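Putative hydrolase (Shewanella frigidimarina, PDB 3LHO) probably acts as an iron(II)-dependent dioxygenase of the 2-oxoadipate dioxygenase/decarboxylase family, although this crystal carries nickel at its metal site. Local coordinates at residues 37-42 with 166-171; 26-31 with 232-237. All coordinates share one frame; numbering follows the deposited sequence.

Interaction 1. Residues 37-42 with 166-171; sequences IINDHI and FTVSIN. With NI (nickel (II) ion), chain B.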
loop_
_atom_site.group_PDB
_atom_site.type_symbol
_atom_site.label_atom_id
_atom_site.label_comp_id
_atom_site.label_asym_id
_atom_site.label_seq_id
_atom_site.Cartn_x
_atom_site.Cartn_y
_atom_site.Cartn_z
ATOM N N ILE A 37 -4.772 -2.697 16.483
ATOM C CA ILE A 37 -5.403 -1.470 16.019
ATOM C C ILE A 37 -6.193 -1.892 14.797
ATOM O O ILE A 37 -5.676 -2.665 13.992
ATOM C CB ILE A 37 -4.293 -0.489 15.582
ATOM C CG1 ILE A 37 -3.578 0.082 16.812
ATOM C CG2 ILE A 37 -4.831 0.635 14.750
ATOM C CD1 ILE A 37 -4.516 0.744 17.749
ATOM N N ILE A 38 -7.417 -1.392 14.621
ATOM C CA ILE A 38 -8.161 -1.686 13.415
ATOM C C ILE A 38 -7.620 -0.836 12.234
ATOM O O ILE A 38 -7.538 0.418 12.309
ATOM C CB ILE A 38 -9.698 -1.431 13.596
ATOM C CG1 ILE A 38 -10.245 -2.333 14.726
ATOM C CG2 ILE A 38 -10.439 -1.622 12.251
ATOM C CD1 ILE A 38 -10.028 -3.778 14.499
ATOM N N ASN A 39 -7.306 -1.513 11.133
ATOM C CA ASN A 39 -6.867 -0.826 9.918
ATOM C C ASN A 39 -8.019 -0.503 8.947
ATOM O O ASN A 39 -8.926 -1.312 8.751
ATOM C CB ASN A 39 -5.802 -1.676 9.228
ATOM C CG ASN A 39 -4.549 -1.838 10.069
ATOM O OD1 ASN A 39 -4.110 -2.976 10.376
ATOM N ND2 ASN A 39 -3.980 -0.725 10.478
ATOM N N ASP A 40 -8.003 0.685 8.371
ATOM C CA ASP A 40 -8.944 1.045 7.304
ATOM C C ASP A 40 -8.658 0.254 6.020
ATOM O O ASP A 40 -9.579 -0.253 5.358
ATOM C CB ASP A 40 -8.811 2.547 6.958
ATOM C CG ASP A 40 -9.791 2.977 5.883
ATOM O OD1 ASP A 40 -10.994 2.964 6.173
ATOM O OD2 ASP A 40 -9.404 3.243 4.717
ATOM N N HIS A 41 -7.370 0.177 5.677
ATOM C CA HIS A 41 -6.932 -0.502 4.460
ATOM C C HIS A 41 -5.468 -0.808 4.446
ATOM O O HIS A 41 -4.708 -0.288 5.297
ATOM C CB HIS A 41 -7.346 0.282 3.168
ATOM C CG HIS A 41 -6.645 1.593 2.938
ATOM N ND1 HIS A 41 -7.143 2.798 3.409
ATOM C CD2 HIS A 41 -5.550 1.906 2.185
ATOM C CE1 HIS A 41 -6.363 3.781 2.997
ATOM N NE2 HIS A 41 -5.405 3.268 2.240
ATOM N N ILE A 42 -5.108 -1.719 3.527
ATOM C CA ILE A 42 -3.761 -1.891 2.993
ATOM C C ILE A 42 -3.775 -1.568 1.485
ATOM O O ILE A 42 -4.848 -1.511 0.822
ATOM C CB ILE A 42 -3.143 -3.322 3.299
ATOM C CG1 ILE A 42 -3.957 -4.428 2.618
ATOM C CG2 ILE A 42 -3.073 -3.578 4.812
ATOM C CD1 ILE A 42 -3.229 -5.309 1.736
ATOM N N PHE A 166 0.022 0.334 5.304
ATOM C CA PHE A 166 -1.172 0.133 6.121
ATOM C C PHE A 166 -1.740 1.484 6.508
ATOM O O PHE A 166 -0.978 2.441 6.689
ATOM C CB PHE A 166 -0.810 -0.584 7.384
ATOM C CG PHE A 166 -0.644 -2.032 7.191
ATOM C CD1 PHE A 166 0.426 -2.520 6.457
ATOM C CD2 PHE A 166 -1.550 -2.929 7.766
ATOM C CE1 PHE A 166 0.594 -3.897 6.291
ATOM C CE2 PHE A 166 -1.348 -4.311 7.629
ATOM C CZ PHE A 166 -0.324 -4.772 6.845
ATOM N N THR A 167 -3.065 1.533 6.660
ATOM C CA THR A 167 -3.773 2.721 7.080
ATOM C C THR A 167 -4.672 2.465 8.284
ATOM O O THR A 167 -5.578 1.625 8.213
ATOM C CB THR A 167 -4.632 3.273 5.942
ATOM O OG1 THR A 167 -3.795 3.549 4.810
ATOM C CG2 THR A 167 -5.342 4.573 6.424
ATOM N N VAL A 168 -4.402 3.182 9.379
ATOM C CA VAL A 168 -5.190 3.133 10.593
ATOM C C VAL A 168 -6.558 3.733 10.422
ATOM O O VAL A 168 -6.700 4.781 9.787
ATOM C CB VAL A 168 -4.440 3.828 11.753
ATOM C CG1 VAL A 168 -5.292 3.855 13.018
ATOM C CG2 VAL A 168 -3.092 3.077 11.999
ATOM N N SER A 169 -7.578 3.056 10.959
ATOM C CA SER A 169 -8.908 3.571 10.937
ATOM C C SER A 169 -9.065 4.479 12.148
ATOM O O SER A 169 -9.124 3.990 13.303
ATOM C CB SER A 169 -9.944 2.441 11.039
ATOM O OG SER A 169 -11.238 2.995 11.211
ATOM N N ILE A 170 -9.165 5.779 11.869
ATOM C CA ILE A 170 -9.395 6.779 12.911
ATOM C C ILE A 170 -10.798 6.554 13.500
ATOM O O ILE A 170 -10.969 6.621 14.715
ATOM C CB ILE A 170 -9.232 8.231 12.377
ATOM C CG1 ILE A 170 -7.760 8.484 11.983
ATOM C CG2 ILE A 170 -9.679 9.253 13.432
ATOM C CD1 ILE A 170 -7.549 9.779 11.204
ATOM N N ASN A 171 -11.771 6.263 12.636
ATOM C CA ASN A 171 -13.133 5.914 13.065
ATOM C C ASN A 171 -13.103 4.962 14.253
ATOM O O ASN A 171 -13.792 5.169 15.238
ATOM C CB ASN A 171 -13.954 5.275 11.945
ATOM C CG ASN A 171 -14.093 6.181 10.701
ATOM O OD1 ASN A 171 -13.090 6.603 10.087
ATOM N ND2 ASN A 171 -15.330 6.443 10.309
HETATM NI NI NI B . -3.985 4.541 1.283
HETATM O O HOH W 1 -8.190 1.902 14.568
HETATM O O HOH W 2 -11.916 4.217 8.416
HETATM O O HOH W 3 -3.060 6.373 0.008
HETATM O O HOH W 4 -5.501 5.740 0.641
HETATM O O HOH W 5 -4.534 3.950 -0.865
#
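T167 lies across one face of the H41 imidazole, with its CB 3.6 Å from the ring centroid in a CH-pi contact. The hydroxyl is displaced toward the rim of the same face; although T167 OG1 comes within 3.0 Å of H41 NE2, the two are not hydrogen-bonded, because that nitrogen binds nickel and OG1 has E235 as its partner. H41 is held at both ring nitrogens. H41 NE2 sits 2.1 Å from the nickel. At the other nitrogen, H41 ND1 donates to D40 OD2 at 2.6 Å in an almost straight bond, close to the ring plane and using the anti lone pair of the carboxylate oxygen. D40 CG reaches that spot by swinging anti to the backbone N (chi1 -178°).

The next pair, I42 and F166, projects from the opposite face of the sheet. Their side chains run side by side in the same direction, and I42 CG2 rests over the F166 ring 3.4 Å from its centroid. The N39 amide approaches the edge of that ring, its plane 69° from the ring's. The backbone that carries these side chains has a classic beta bulge: D40 and H41 both face T167, whose O takes a 2.6 Å bond from D40 N and a weak one from H41 N. T167 N returns a bond to H41 O at 2.8 Å, and S169 N closes the far end on I38 O. D40 OD1 also has salt bridges to K93 and R239.

H165 and E235 complete the protein's share of the metal site. D40 is thus a second-shell residue that fixes the rotation of a metal-binding histidine, and its carboxylate would probably polarise the imidazole toward the metal, though the two cations beside it may temper that effect.

Interaction 2. Residues 26-31 with 232-237; sequences KIHQLL and CFYEFA. With NI (nickel (II) ion), chain B.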
loop_
_atom_site.group_PDB
_atom_site.type_symbol
_atom_site.label_atom_id
_atom_site.label_comp_id
_atom_site.label_asym_id
_atom_site.label_seq_id
_atom_site.Cartn_x
_atom_site.Cartn_y
_atom_site.Cartn_z
ATOM N N LYS A 26 6.324 1.597 15.725
ATOM C CA LYS A 26 6.308 2.486 16.901
ATOM C C LYS A 26 4.942 3.162 17.087
ATOM O O LYS A 26 4.425 3.209 18.198
ATOM C CB LYS A 26 7.418 3.540 16.815
ATOM C CG LYS A 26 8.817 2.952 16.849
ATOM C CD LYS A 26 9.858 4.064 16.803
ATOM C CE LYS A 26 11.287 3.549 16.776
ATOM N NZ LYS A 26 12.262 4.653 16.498
ATOM N N ILE A 27 4.380 3.693 16.008
ATOM C CA ILE A 27 3.083 4.366 16.084
ATOM C C ILE A 27 1.967 3.352 16.451
ATOM O O ILE A 27 1.077 3.687 17.215
ATOM C CB ILE A 27 2.791 5.154 14.800
ATOM C CG1 ILE A 27 3.829 6.286 14.673
ATOM C CG2 ILE A 27 1.325 5.693 14.793
ATOM C CD1 ILE A 27 3.886 6.966 13.328
ATOM N N HIS A 28 2.050 2.113 15.953
ATOM C CA HIS A 28 1.099 1.059 16.339
ATOM C C HIS A 28 1.109 0.876 17.866
ATOM O O HIS A 28 0.064 0.875 18.491
ATOM C CB HIS A 28 1.426 -0.270 15.631
ATOM C CG HIS A 28 0.399 -1.344 15.850
ATOM N ND1 HIS A 28 0.422 -2.183 16.951
ATOM C CD2 HIS A 28 -0.675 -1.724 15.107
ATOM C CE1 HIS A 28 -0.601 -3.027 16.879
ATOM N NE2 HIS A 28 -1.277 -2.775 15.766
ATOM N N GLN A 29 2.296 0.724 18.449
ATOM C CA GLN A 29 2.447 0.636 19.903
ATOM C C GLN A 29 1.906 1.897 20.614
ATOM O O GLN A 29 1.149 1.785 21.587
ATOM C CB GLN A 29 3.919 0.351 20.275
ATOM C CG GLN A 29 4.204 0.135 21.760
ATOM C CD GLN A 29 3.426 -1.025 22.369
ATOM O OE1 GLN A 29 3.105 -2.000 21.691
ATOM N NE2 GLN A 29 3.122 -0.920 23.656
ATOM N N LEU A 30 2.258 3.082 20.121
ATOM C CA LEU A 30 1.763 4.340 20.701
ATOM C C LEU A 30 0.227 4.443 20.784
ATOM O O LEU A 30 -0.323 4.799 21.831
ATOM C CB LEU A 30 2.306 5.521 19.904
ATOM C CG LEU A 30 1.905 6.953 20.297
ATOM C CD1 LEU A 30 2.655 7.374 21.561
ATOM C CD2 LEU A 30 2.209 7.973 19.177
ATOM N N LEU A 31 -0.460 4.153 19.676
ATOM C CA LEU A 31 -1.894 4.306 19.576
ATOM C C LEU A 31 -2.698 3.178 20.236
ATOM O O LEU A 31 -3.802 3.397 20.748
ATOM C CB LEU A 31 -2.293 4.432 18.084
ATOM C CG LEU A 31 -1.827 5.697 17.360
ATOM C CD1 LEU A 31 -2.247 5.691 15.862
ATOM C CD2 LEU A 31 -2.364 6.916 18.055
ATOM N N CYS A 232 8.361 3.112 2.926
ATOM C CA CYS A 232 6.903 3.334 3.067
ATOM C C CYS A 232 6.589 4.343 4.149
ATOM O O CYS A 232 7.350 4.488 5.118
ATOM C CB CYS A 232 6.223 2.045 3.518
ATOM S SG CYS A 232 6.608 0.563 2.543
ATOM N N PHE A 233 5.451 5.015 3.993
ATOM C CA PHE A 233 4.792 5.701 5.076
ATOM C C PHE A 233 3.704 4.809 5.732
ATOM O O PHE A 233 3.341 3.761 5.196
ATOM C CB PHE A 233 4.152 7.013 4.587
ATOM C CG PHE A 233 3.227 6.864 3.415
ATOM C CD1 PHE A 233 1.956 6.314 3.580
ATOM C CD2 PHE A 233 3.604 7.290 2.152
ATOM C CE1 PHE A 233 1.083 6.163 2.496
ATOM C CE2 PHE A 233 2.751 7.170 1.071
ATOM C CZ PHE A 233 1.471 6.597 1.249
ATOM N N TYR A 234 3.248 5.262 6.909
ATOM C CA TYR A 234 2.080 4.756 7.633
ATOM C C TYR A 234 1.022 5.861 7.519
ATOM O O TYR A 234 1.321 7.031 7.729
ATOM C CB TYR A 234 2.489 4.574 9.081
ATOM C CG TYR A 234 1.672 3.695 10.010
ATOM C CD1 TYR A 234 1.014 2.531 9.571
ATOM C CD2 TYR A 234 1.630 3.990 11.379
ATOM C CE1 TYR A 234 0.296 1.723 10.477
ATOM C CE2 TYR A 234 0.943 3.176 12.273
ATOM C CZ TYR A 234 0.301 2.033 11.820
ATOM O OH TYR A 234 -0.375 1.247 12.725
ATOM N N GLU A 235 -0.199 5.465 7.202
ATOM C CA GLU A 235 -1.293 6.361 6.870
ATOM C C GLU A 235 -2.436 6.255 7.902
ATOM O O GLU A 235 -2.509 5.280 8.647
ATOM C CB GLU A 235 -1.797 5.991 5.493
ATOM C CG GLU A 235 -2.734 6.998 4.809
ATOM C CD GLU A 235 -2.994 6.613 3.340
ATOM O OE1 GLU A 235 -3.800 5.677 3.112
ATOM O OE2 GLU A 235 -2.393 7.228 2.415
ATOM N N PHE A 236 -3.291 7.286 7.932
ATOM C CA PHE A 236 -4.411 7.427 8.887
ATOM C C PHE A 236 -5.591 7.928 8.100
ATOM O O PHE A 236 -5.456 8.830 7.302
ATOM C CB PHE A 236 -4.012 8.384 10.028
ATOM C CG PHE A 236 -2.668 8.040 10.619
ATOM C CD1 PHE A 236 -2.569 7.136 11.652
ATOM C CD2 PHE A 236 -1.496 8.547 10.074
ATOM C CE1 PHE A 236 -1.320 6.754 12.136
ATOM C CE2 PHE A 236 -0.243 8.167 10.574
ATOM C CZ PHE A 236 -0.166 7.269 11.584
ATOM N N ALA A 237 -6.760 7.322 8.281
ATOM C CA ALA A 237 -7.939 7.739 7.524
ATOM C C ALA A 237 -9.170 7.817 8.424
ATOM O O ALA A 237 -9.436 6.907 9.218
ATOM C CB ALA A 237 -8.213 6.744 6.349
HETATM NI NI NI B . -3.985 4.541 1.283
HETATM O O HOH W 3 -3.060 6.373 0.008
HETATM O O HOH W 4 -5.501 5.740 0.641
HETATM O O HOH W 5 -4.534 3.950 -0.865
#
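A chi1 of -162° turns the Y234 ring away from its own amide nitrogen and carries the phenol across to helix 22-32, where I27 meets it with CG2. F236 takes the other course, with CG beside the backbone N (chi1 -49°), and this also brings its ring to the helix. This is a helix packed on the mixed sheet of a protein from the glyoxalase clan: Y234 and F236 turn to the helix, while E235 between them faces the metal, as side-chain alternation along an extended chain demands.

I27 is shared by both rings. Its side chain and Y234 slide past each other in opposite directions, and I27 CG2 touches the tyrosine at its edge, near the ring plane, 3.6 Å from Y234 CE2. I27 CG2 also lies at the edge of the phenylalanine, 3.9 Å from F236 CZ. One turn later along the helix, L31 crosses F236 obliquely and sets L31 CD1 4.0 Å from F236 CE1. At the other end of the contact, the Y234 hydroxyl reaches the edge of the H28 imidazole, and Y234 OH lies 3.7 Å from H28 CB, a packing contact.

Apart from that hydroxyl, the helix and the sheet meet through apolar groups. L186 of helix 179-188 touches both I27 and F236 and so extends the hydrophobic layer, while V168 of the neighbouring strand packs against both rings from within the sheet.

E235 points the other way, with an extended chain that delivers its carboxylate to the nickel. The binding is through one oxygen: E235 OE1 is 2.2 Å from the metal, whereas E235 OE2 stays 3.3 Å away and accepts a 2.6 Å hydrogen bond from a water that is itself a nickel ligand.

In the fold
Both interactions are buried and meet in one sheet, where strands 165-169 and 235-239 are neighbours. Interaction 1 joins strand 39-47 to 165-169 edge to edge, so backbone hydrogen bonds and the metal-bound histidine are joined by apolar packing such as I42 on F166; interaction 2 lays helix 22-32 against the sheet and relies on methyl groups and ring edges. Helix 22-32 precedes strand 39-47 in the chain, so both contacts tie this early part to much later strands. Their centres lie about 9 Å apart. The T167 hydroxyl joins them through a probable hydrogen bond, T167 OG1 to E235 OE1 at 2.7 Å, and the nickel with its three waters belongs to both.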